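Local coordinates for protein cytochrome c, putative (Shewanella oneidensis, PDB 1SP3) that carries eight c-type hemes and probably works as a respiratory oxidoreductase, with tetrathionate as its likely substrate, at residues N2-V7 and Q129-P134; Y338-N343 and E386-A391; I344-K349 and L368-N373. One frame throughout, in Å; residues are numbered along the deposited sequence.

Interaction 1 stands apart, its centre about 43 Å from that of interaction 3 and about 52 Å from that of interaction 2, on the opposite side of the chain's centre from the latter. It is a buried contact, built round an iron-binding histidine and a bridging water. Interactions 2 and 3 touch and reach the same sheet, where strands 325-339 and 344-345 adjoin and D339 N lies 2.8 Å from I344 O, probably hydrogen-bonded. Interaction 2, only partly buried, relies on backbone bonds and surface charge. Nested within the loop it closes, interaction 3 is buried and mainly apolar, pressing the chain after strand 344-345 against helix 362-372.

Interaction 1: residues N2-V7 and Q129-P134. With HEC (heme c), chain C.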
loop_
_atom_site.group_PDB
_atom_site.type_symbol
_atom_site.label_atom_id
_atom_site.label_comp_id
_atom_site.label_asym_id
_atom_site.label_seq_id
_atom_site.Cartn_x
_atom_site.Cartn_y
_atom_site.Cartn_z
ATOM N N ASN A 2 -33.642 -3.348 8.068
ATOM C CA ASN A 2 -33.685 -2.121 7.301
ATOM C C ASN A 2 -34.557 -2.344 6.050
ATOM O O ASN A 2 -34.946 -3.500 5.826
ATOM C CB ASN A 2 -32.275 -1.651 6.969
ATOM C CG ASN A 2 -31.447 -2.690 6.272
ATOM O OD1 ASN A 2 -30.356 -3.057 6.747
ATOM N ND2 ASN A 2 -31.938 -3.181 5.159
ATOM N N PRO A 3 -34.862 -1.275 5.268
ATOM C CA PRO A 3 -35.709 -1.347 4.091
ATOM C C PRO A 3 -35.098 -1.978 2.840
ATOM O O PRO A 3 -35.855 -2.117 1.837
ATOM C CB PRO A 3 -35.925 0.138 3.751
ATOM C CG PRO A 3 -35.572 0.827 4.880
ATOM C CD PRO A 3 -34.406 0.107 5.459
ATOM N N HIS A 4 -33.790 -2.303 2.848
ATOM C CA HIS A 4 -33.066 -2.619 1.588
ATOM C C HIS A 4 -33.793 -3.570 0.626
ATOM O O HIS A 4 -33.931 -3.286 -0.559
ATOM C CB HIS A 4 -31.664 -3.194 1.868
ATOM C CG HIS A 4 -30.763 -2.252 2.601
ATOM N ND1 HIS A 4 -29.724 -2.699 3.382
ATOM C CD2 HIS A 4 -30.782 -0.898 2.724
ATOM C CE1 HIS A 4 -29.126 -1.657 3.943
ATOM N NE2 HIS A 4 -29.744 -0.556 3.550
ATOM N N LYS A 5 -34.198 -4.714 1.161
ATOM C CA LYS A 5 -34.744 -5.818 0.389
ATOM C C LYS A 5 -36.031 -5.478 -0.348
ATOM O O LYS A 5 -36.322 -6.062 -1.414
ATOM C CB LYS A 5 -34.904 -7.039 1.294
ATOM C CG LYS A 5 -33.569 -7.852 1.364
ATOM C CD LYS A 5 -33.073 -8.118 2.792
ATOM C CE LYS A 5 -31.874 -9.100 2.837
ATOM N NZ LYS A 5 -31.549 -9.568 4.247
ATOM N N ASP A 6 -36.743 -4.498 0.208
ATOM C CA ASP A 6 -37.989 -3.939 -0.295
ATOM C C ASP A 6 -37.777 -2.801 -1.310
ATOM O O ASP A 6 -38.535 -2.683 -2.289
ATOM C CB ASP A 6 -38.856 -3.426 0.904
ATOM C CG ASP A 6 -39.519 -4.596 1.739
ATOM O OD1 ASP A 6 -39.506 -5.787 1.273
ATOM O OD2 ASP A 6 -40.084 -4.422 2.864
ATOM N N VAL A 7 -36.753 -1.965 -1.104
ATOM C CA VAL A 7 -36.659 -0.713 -1.881
ATOM C C VAL A 7 -35.709 -0.728 -3.117
ATOM O O VAL A 7 -35.692 0.225 -3.913
ATOM C CB VAL A 7 -36.414 0.525 -0.977
ATOM C CG1 VAL A 7 -36.340 1.759 -1.828
ATOM C CG2 VAL A 7 -37.570 0.734 0.036
ATOM N N GLN A 129 -29.563 -5.209 -2.612
ATOM C CA GLN A 129 -30.504 -5.655 -1.592
ATOM C C GLN A 129 -29.813 -6.352 -0.442
ATOM O O GLN A 129 -30.294 -6.300 0.727
ATOM C CB GLN A 129 -31.512 -6.614 -2.199
ATOM C CG GLN A 129 -32.527 -5.922 -3.086
ATOM C CD GLN A 129 -33.230 -6.901 -3.986
ATOM O OE1 GLN A 129 -33.400 -6.622 -5.170
ATOM N NE2 GLN A 129 -33.636 -8.063 -3.430
ATOM N N ASN A 130 -28.676 -6.982 -0.740
ATOM C CA ASN A 130 -28.004 -7.744 0.298
ATOM C C ASN A 130 -26.861 -7.065 1.073
ATOM O O ASN A 130 -26.180 -7.687 1.845
ATOM C CB ASN A 130 -27.585 -9.058 -0.273
ATOM C CG ASN A 130 -28.801 -9.963 -0.498
ATOM O OD1 ASN A 130 -29.250 -10.578 0.457
ATOM N ND2 ASN A 130 -29.400 -9.954 -1.754
ATOM N N VAL A 131 -26.704 -5.771 0.849
ATOM C CA VAL A 131 -25.609 -4.943 1.362
ATOM C C VAL A 131 -25.634 -5.039 2.902
ATOM O O VAL A 131 -26.702 -5.172 3.519
ATOM C CB VAL A 131 -25.977 -3.602 0.745
ATOM C CG1 VAL A 131 -26.391 -2.528 1.655
ATOM C CG2 VAL A 131 -25.155 -3.230 -0.504
ATOM N N GLY A 132 -24.468 -4.989 3.533
ATOM C CA GLY A 132 -24.409 -4.974 4.976
ATOM C C GLY A 132 -22.995 -4.590 5.472
ATOM O O GLY A 132 -22.241 -3.901 4.760
ATOM N N ALA A 133 -22.629 -5.072 6.661
ATOM C CA ALA A 133 -21.403 -4.607 7.283
ATOM C C ALA A 133 -20.258 -5.245 6.510
ATOM O O ALA A 133 -20.389 -6.408 6.056
ATOM C CB ALA A 133 -21.408 -4.967 8.771
ATOM N N PRO A 134 -19.205 -4.460 6.244
ATOM C CA PRO A 134 -18.000 -4.992 5.559
ATOM C C PRO A 134 -17.381 -6.140 6.385
ATOM O O PRO A 134 -17.339 -6.057 7.664
ATOM C CB PRO A 134 -16.987 -3.811 5.596
ATOM C CG PRO A 134 -17.997 -2.443 5.689
ATOM C CD PRO A 134 -19.112 -3.024 6.588
HETATM FE FE HEC C . -29.281 1.497 3.782
HETATM C CHA HEC C . -28.739 0.550 6.934
HETATM C CHB HEC C . -26.031 0.818 2.940
HETATM C CHC HEC C . -30.005 1.889 0.428
HETATM C CHD HEC C . -32.281 2.889 4.594
HETATM N NA HEC C . -27.633 0.828 4.766
HETATM C C1A HEC C . -27.663 0.417 6.070
HETATM C C2A HEC C . -26.351 -0.068 6.382
HETATM C C3A HEC C . -25.598 -0.003 5.271
HETATM C C4A HEC C . -26.399 0.581 4.233
HETATM C CMA HEC C . -24.133 -0.486 5.103
HETATM C CAA HEC C . -25.927 -0.645 7.770
HETATM C CBA HEC C . -26.105 -2.159 7.512
HETATM C CGA HEC C . -25.859 -2.954 8.743
HETATM O O1A HEC C . -25.886 -4.224 8.619
HETATM O O2A HEC C . -25.643 -2.309 9.811
HETATM N NB HEC C . -28.236 1.369 1.980
HETATM C C1B HEC C . -26.877 1.103 1.907
HETATM C C2B HEC C . -26.518 1.137 0.496
HETATM C C3B HEC C . -27.628 1.426 -0.187
HETATM C C4B HEC C . -28.722 1.553 0.730
HETATM C CMB HEC C . -25.093 0.887 -0.061
HETATM C CAB HEC C . -27.773 1.454 -1.707
HETATM C CBB HEC C . -27.468 0.246 -2.224
HETATM N NC HEC C . -30.831 2.204 2.739
HETATM C C1C HEC C . -30.923 2.318 1.367
HETATM C C2C HEC C . -32.181 2.933 1.048
HETATM C C3C HEC C . -32.811 3.211 2.211
HETATM C C4C HEC C . -31.956 2.773 3.288
HETATM C CMC HEC C . -32.645 3.248 -0.420
HETATM C CAC HEC C . -34.220 3.914 2.441
HETATM C CBC HEC C . -35.309 3.637 1.684
HETATM N ND HEC C . -30.353 1.669 5.494
HETATM C C1D HEC C . -31.570 2.297 5.602
HETATM C C2D HEC C . -31.986 2.289 7.009
HETATM C C3D HEC C . -30.899 1.552 7.692
HETATM C C4D HEC C . -29.930 1.206 6.690
HETATM C CMD HEC C . -33.254 2.889 7.688
HETATM C CAD HEC C . -30.825 1.316 9.209
HETATM C CBD HEC C . -30.296 2.638 9.736
HETATM C CGD HEC C . -30.344 2.700 11.270
HETATM O O1D HEC C . -31.429 2.978 11.894
HETATM O O2D HEC C . -29.282 2.428 11.904
HETATM O O HOH W 1 -29.397 -5.463 3.046
#
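The H4 imidazole stands on heme c and is met obliquely by V131 CG1, 3.7 Å from H4 CE1. At the ring's edge, in plane, lie the heme nitrogen NA and a water, and over one face sits N2 CG, 3.3 Å above the ring plane and offset toward its margin. The heme is itself a flat group: on the face that carries H4, P3 CD lies 3.6 Å from C1D and V131 CG1 3.6 Å from CHB. Proline and valine suit this place because their compact apolar surfaces can lie against the porphyrin without a polar group to satisfy. H4 NE2 binds the iron at 2.1 Å, and H26 NE2 supplies the other axial bond, giving the bis-histidine coordination common in multiheme cytochromes c. H26 follows C22 and C25, the cysteines that hold this heme covalently in a CXXCH motif, whereas H4 is contributed by the short helix 4-7 near the start of the chain. The other imidazole nitrogen, H4 ND1, donates to the water at 2.8 Å. That water can in turn donate to Q129 O and V131 O, although other acceptors nearby compete for its two protons. Metal on one nitrogen and water on the other restrict the ring's rotation, and the water ties it to the end of helix 124-129. Farther out, K5 lays its aliphatic chain past the Q129 carbonyl, K5 CG 3.7 Å from Q129 O. A bend at chi2 (127°) carries K5 CE toward N130 OD1, while N130 ND2 is bonded to K126 O. Lysine fits here because its methylenes can pack while it remains exposed. Just beyond V131, G132 O accepts from H102 ND1, so the loop beside one heme ligand also positions a ligand of the next heme.

Interaction 2: residues Y338-N343 and E386-A391; sequences YDKKLN and EYDFAA
Y338 and D388 form an antiparallel hydrogen-bonded pair, the tight part of this contact. Y338 N donates to D388 O and D388 N to Y338 O, each at 2.9 Å and nearly straight. With chi1 at 86°, CG sits between the backbone N and the carbonyl carbon, which lays the tyrosine beside its neighbour: Y338 CE2 is 3.6 Å from D388 CB, and the ring and carboxylate planes are only 12° apart. A390 is small enough to admit the ring, its CB 3.6 Å from Y338 CD2. The phenol OH bonds S306 OG and shares a water with D388 OD2, to which the water oxygen donates over a long bond.

Where strand 325-339 ends, the contact loosens toward solvent, and D339 OD1 accepts from L342 N at 2.7 Å, an Asx motif shaping the turn. K340 N still donates to E386 O at 2.8 Å, although from above the carbonyl plane. Beyond it, K341 NZ meets E386 OE2 at 3.1 Å, whereas K340 NZ makes a long salt bridge to E386 OE1 at 3.7 Å. Flexible lysines suit this exposed side. The backbone bonds therefore set the register, and the unequal ion pairs probably add only modest hold.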
loop_
_atom_site.group_PDB
_atom_site.type_symbol
_atom_site.label_atom_id
_atom_site.label_comp_id
_atom_site.label_asym_id
_atom_site.label_seq_id
_atom_site.Cartn_x
_atom_site.Cartn_y
_atom_site.Cartn_z
ATOM N N TYR A 338 13.522 7.569 -16.108
ATOM C CA TYR A 338 13.795 8.916 -15.725
ATOM C C TYR A 338 14.217 9.777 -16.951
ATOM O O TYR A 338 14.728 9.290 -17.940
ATOM C CB TYR A 338 14.815 8.996 -14.531
ATOM C CG TYR A 338 16.279 8.966 -14.904
ATOM C CD1 TYR A 338 17.018 10.145 -15.089
ATOM C CD2 TYR A 338 16.933 7.743 -15.057
ATOM C CE1 TYR A 338 18.424 10.090 -15.448
ATOM C CE2 TYR A 338 18.287 7.677 -15.400
ATOM C CZ TYR A 338 19.016 8.831 -15.602
ATOM O OH TYR A 338 20.364 8.678 -15.929
ATOM N N ASP A 339 13.947 11.055 -16.862
ATOM C CA ASP A 339 14.345 12.028 -17.895
ATOM C C ASP A 339 15.849 12.315 -17.795
ATOM O O ASP A 339 16.319 12.899 -16.813
ATOM C CB ASP A 339 13.574 13.303 -17.647
ATOM C CG ASP A 339 13.716 14.291 -18.780
ATOM O OD1 ASP A 339 14.878 14.774 -19.038
ATOM O OD2 ASP A 339 12.698 14.652 -19.404
ATOM N N LYS A 340 16.586 11.925 -18.826
ATOM C CA LYS A 340 18.065 11.911 -18.784
ATOM C C LYS A 340 18.621 13.317 -18.744
ATOM O O LYS A 340 19.743 13.521 -18.286
ATOM C CB LYS A 340 18.644 11.184 -20.017
ATOM C CG LYS A 340 20.139 11.170 -20.031
ATOM C CD LYS A 340 20.679 9.755 -19.951
ATOM C CE LYS A 340 22.052 9.537 -20.672
ATOM N NZ LYS A 340 22.332 10.382 -21.905
ATOM N N LYS A 341 17.825 14.277 -19.212
ATOM C CA LYS A 341 18.222 15.674 -19.144
ATOM C C LYS A 341 17.775 16.442 -17.908
ATOM O O LYS A 341 18.544 17.216 -17.359
ATOM C CB LYS A 341 17.801 16.437 -20.408
ATOM C CG LYS A 341 18.752 16.150 -21.626
ATOM C CD LYS A 341 20.203 16.642 -21.402
ATOM C CE LYS A 341 20.733 17.508 -22.606
ATOM N NZ LYS A 341 20.053 17.237 -23.950
ATOM N N LEU A 342 16.531 16.275 -17.488
ATOM C CA LEU A 342 16.150 16.936 -16.264
ATOM C C LEU A 342 16.610 15.900 -15.249
ATOM O O LEU A 342 16.790 14.698 -15.556
ATOM C CB LEU A 342 14.616 17.184 -16.252
ATOM C CG LEU A 342 14.060 17.820 -17.541
ATOM C CD1 LEU A 342 12.615 17.332 -17.760
ATOM C CD2 LEU A 342 14.145 19.393 -17.446
ATOM N N ASN A 343 16.904 16.169 -14.040
ATOM C CA ASN A 343 17.266 14.750 -13.533
ATOM C C ASN A 343 16.114 14.208 -12.668
ATOM O O ASN A 343 16.240 14.227 -11.497
ATOM C CB ASN A 343 18.677 14.674 -12.878
ATOM C CG ASN A 343 19.795 14.321 -13.887
ATOM O OD1 ASN A 343 19.887 13.208 -14.407
ATOM N ND2 ASN A 343 20.655 15.275 -14.150
ATOM N N GLU A 386 14.716 12.696 -23.958
ATOM C CA GLU A 386 15.758 11.725 -23.661
ATOM C C GLU A 386 15.438 10.988 -22.318
ATOM O O GLU A 386 15.178 11.619 -21.282
ATOM C CB GLU A 386 17.092 12.457 -23.490
ATOM C CG GLU A 386 17.891 12.770 -24.751
ATOM C CD GLU A 386 19.365 13.006 -24.399
ATOM O OE1 GLU A 386 20.153 12.005 -24.393
ATOM O OE2 GLU A 386 19.738 14.172 -24.081
ATOM N N TYR A 387 15.487 9.675 -22.337
ATOM C CA TYR A 387 15.214 8.960 -21.121
ATOM C C TYR A 387 16.325 7.996 -20.857
ATOM O O TYR A 387 17.111 7.660 -21.774
ATOM C CB TYR A 387 13.890 8.242 -21.189
ATOM C CG TYR A 387 13.862 7.030 -22.115
ATOM C CD1 TYR A 387 14.057 5.733 -21.603
ATOM C CD2 TYR A 387 13.601 7.174 -23.493
ATOM C CE1 TYR A 387 13.982 4.628 -22.416
ATOM C CE2 TYR A 387 13.515 6.042 -24.363
ATOM C CZ TYR A 387 13.748 4.797 -23.827
ATOM O OH TYR A 387 13.687 3.666 -24.604
ATOM N N ASP A 388 16.362 7.541 -19.597
ATOM C CA ASP A 388 17.179 6.396 -19.165
ATOM C C ASP A 388 16.451 5.609 -18.001
ATOM O O ASP A 388 15.247 5.898 -17.684
ATOM C CB ASP A 388 18.595 6.889 -18.861
ATOM C CG ASP A 388 19.595 5.798 -18.953
ATOM O OD1 ASP A 388 19.223 4.576 -18.993
ATOM O OD2 ASP A 388 20.784 6.063 -19.010
ATOM N N PHE A 389 17.132 4.634 -17.401
ATOM C CA PHE A 389 16.581 3.905 -16.248
ATOM C C PHE A 389 17.476 4.069 -14.991
ATOM O O PHE A 389 18.692 3.997 -15.095
ATOM C CB PHE A 389 16.369 2.448 -16.588
ATOM C CG PHE A 389 15.316 2.214 -17.637
ATOM C CD1 PHE A 389 15.655 2.165 -19.025
ATOM C CD2 PHE A 389 13.944 2.109 -17.259
ATOM C CE1 PHE A 389 14.655 1.935 -20.000
ATOM C CE2 PHE A 389 12.974 1.857 -18.205
ATOM C CZ PHE A 389 13.330 1.816 -19.609
ATOM N N ALA A 390 16.881 4.337 -13.840
ATOM C CA ALA A 390 17.648 4.429 -12.586
ATOM C C ALA A 390 17.122 3.575 -11.447
ATOM O O ALA A 390 15.911 3.338 -11.365
ATOM C CB ALA A 390 17.738 5.888 -12.122
ATOM N N ALA A 391 18.006 3.208 -10.512
ATOM C CA ALA A 391 17.678 2.279 -9.415
ATOM C C ALA A 391 16.955 2.943 -8.299
ATOM O O ALA A 391 17.206 4.123 -8.042
ATOM C CB ALA A 391 18.909 1.479 -8.908
HETATM O O HOH W 2 21.924 6.413 -15.979
#

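Interaction 3: residues I344-K349 and L368-N373; sequences IFITPK and LGMEAN
T347 O points at G369 CA, 3.1 Å away, in a CA-H...O contact so close that glycine is the fitting residue: a beta carbon there would run into the carbonyl. Beside it M370 reaches across to I344, I346 and T347. Its chain is bent at chi2 (-69°) and again at chi3, which brings M370 SD 3.7 Å from T347 OG1 and lets M370 CE meet I344 CD1 at 3.9 Å. M370 CG lies 4.0 Å from I346 CG2, the two side chains crossing at about a right angle. With an alanine here, I344 and I346 would probably lose their shared apolar partner, opening a gap against the helix. N373 ND2 packs on T347 CG2 at 3.6 Å, again crosswise. At the outer margin K349 CD packs on L368 CB, 4.0 Å apart.

A second layer holds these groups in place. The backbone of I346 is hydrogen-bonded to I337 of the adjoining strand, and M376 touches both T347 and M370. K349 NZ bonds S69 O, S68 OG bonds N373 ND2, and N373 OD1 binds M376 N. Asparagine suits that position: it is the N-cap of helix 374-378, where helix 362-372 hands over to the next.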
loop_
_atom_site.group_PDB
_atom_site.type_symbol
_atom_site.label_atom_id
_atom_site.label_comp_id
_atom_site.label_asym_id
_atom_site.label_seq_id
_atom_site.Cartn_x
_atom_site.Cartn_y
_atom_site.Cartn_z
ATOM N N ILE A 344 14.968 13.878 -13.274
ATOM C CA ILE A 344 13.734 13.511 -12.558
ATOM C C ILE A 344 13.095 12.236 -13.051
ATOM O O ILE A 344 13.164 11.905 -14.267
ATOM C CB ILE A 344 12.622 14.611 -12.649
ATOM C CG1 ILE A 344 12.027 14.673 -14.075
ATOM C CG2 ILE A 344 13.167 15.954 -12.229
ATOM C CD1 ILE A 344 10.913 15.677 -14.201
ATOM N N PHE A 345 12.399 11.536 -12.133
ATOM C CA PHE A 345 11.634 10.360 -12.585
ATOM C C PHE A 345 10.425 10.772 -13.393
ATOM O O PHE A 345 9.769 11.791 -13.070
ATOM C CB PHE A 345 11.223 9.494 -11.356
ATOM C CG PHE A 345 12.371 8.671 -10.825
ATOM C CD1 PHE A 345 12.841 8.865 -9.519
ATOM C CD2 PHE A 345 12.968 7.702 -11.623
ATOM C CE1 PHE A 345 13.882 8.127 -9.045
ATOM C CE2 PHE A 345 14.023 6.912 -11.131
ATOM C CZ PHE A 345 14.473 7.157 -9.848
ATOM N N ILE A 346 10.134 9.996 -14.414
ATOM C CA ILE A 346 9.040 10.214 -15.319
ATOM C C ILE A 346 7.868 9.379 -14.932
ATOM O O ILE A 346 8.084 8.284 -14.455
ATOM C CB ILE A 346 9.465 9.761 -16.692
ATOM C CG1 ILE A 346 10.554 10.725 -17.188
ATOM C CG2 ILE A 346 8.209 9.544 -17.650
ATOM C CD1 ILE A 346 11.191 10.255 -18.546
ATOM N N THR A 347 6.655 9.896 -15.169
ATOM C CA THR A 347 5.439 9.202 -14.893
ATOM C C THR A 347 4.914 8.839 -16.248
ATOM O O THR A 347 4.328 9.691 -16.897
ATOM C CB THR A 347 4.417 10.141 -14.191
ATOM O OG1 THR A 347 4.303 11.346 -14.960
ATOM C CG2 THR A 347 4.936 10.631 -12.820
ATOM N N PRO A 348 5.146 7.630 -16.721
ATOM C CA PRO A 348 4.832 7.306 -18.119
ATOM C C PRO A 348 3.427 6.745 -18.280
ATOM O O PRO A 348 2.865 6.273 -17.330
ATOM C CB PRO A 348 5.863 6.241 -18.467
ATOM C CG PRO A 348 5.955 5.500 -17.219
ATOM C CD PRO A 348 5.816 6.505 -16.066
ATOM N N LYS A 349 2.905 6.826 -19.490
ATOM C CA LYS A 349 1.678 6.174 -19.805
ATOM C C LYS A 349 1.959 4.692 -20.132
ATOM O O LYS A 349 2.680 4.389 -21.077
ATOM C CB LYS A 349 0.973 6.930 -20.987
ATOM C CG LYS A 349 -0.372 6.244 -21.468
ATOM C CD LYS A 349 -1.030 7.188 -22.501
ATOM C CE LYS A 349 -2.482 6.889 -22.754
ATOM N NZ LYS A 349 -3.365 7.410 -21.714
ATOM N N LEU A 368 3.560 11.212 -23.415
ATOM C CA LEU A 368 2.122 11.175 -23.082
ATOM C C LEU A 368 1.837 11.163 -21.562
ATOM O O LEU A 368 0.875 11.779 -21.143
ATOM C CB LEU A 368 1.414 10.012 -23.788
ATOM C CG LEU A 368 1.319 10.037 -25.328
ATOM C CD1 LEU A 368 0.717 8.658 -25.804
ATOM C CD2 LEU A 368 0.470 11.317 -25.872
ATOM N N GLY A 369 2.693 10.510 -20.760
ATOM C CA GLY A 369 2.548 10.465 -19.307
ATOM C C GLY A 369 2.925 11.820 -18.684
ATOM O O GLY A 369 2.313 12.293 -17.729
ATOM N N MET A 370 3.944 12.469 -19.212
ATOM C CA MET A 370 4.294 13.805 -18.707
ATOM C C MET A 370 3.313 14.921 -19.082
ATOM O O MET A 370 3.088 15.848 -18.285
ATOM C CB MET A 370 5.705 14.190 -19.114
ATOM C CG MET A 370 6.771 13.204 -18.529
ATOM S SD MET A 370 6.933 13.347 -16.721
ATOM C CE MET A 370 8.369 14.456 -16.821
ATOM N N GLU A 371 2.752 14.848 -20.291
ATOM C CA GLU A 371 1.723 15.824 -20.677
ATOM C C GLU A 371 0.428 15.575 -19.956
ATOM O O GLU A 371 -0.424 16.413 -19.967
ATOM C CB GLU A 371 1.415 15.820 -22.170
ATOM C CG GLU A 371 2.583 16.116 -23.068
ATOM C CD GLU A 371 2.225 15.774 -24.511
ATOM O OE1 GLU A 371 1.112 15.180 -24.731
ATOM O OE2 GLU A 371 3.037 16.121 -25.413
ATOM N N ALA A 372 0.260 14.432 -19.317
ATOM C CA ALA A 372 -0.985 14.220 -18.585
ATOM C C ALA A 372 -0.872 14.474 -17.066
ATOM O O ALA A 372 -1.902 14.604 -16.370
ATOM C CB ALA A 372 -1.562 12.813 -18.887
ATOM N N ASN A 373 0.358 14.513 -16.555
ATOM C CA ASN A 373 0.582 14.698 -15.112
ATOM C C ASN A 373 0.244 16.145 -14.639
ATOM O O ASN A 373 0.865 17.114 -15.108
ATOM C CB ASN A 373 2.025 14.307 -14.746
ATOM C CG ASN A 373 2.237 14.114 -13.229
ATOM O OD1 ASN A 373 2.627 15.039 -12.505
ATOM N ND2 ASN A 373 2.070 12.890 -12.770
#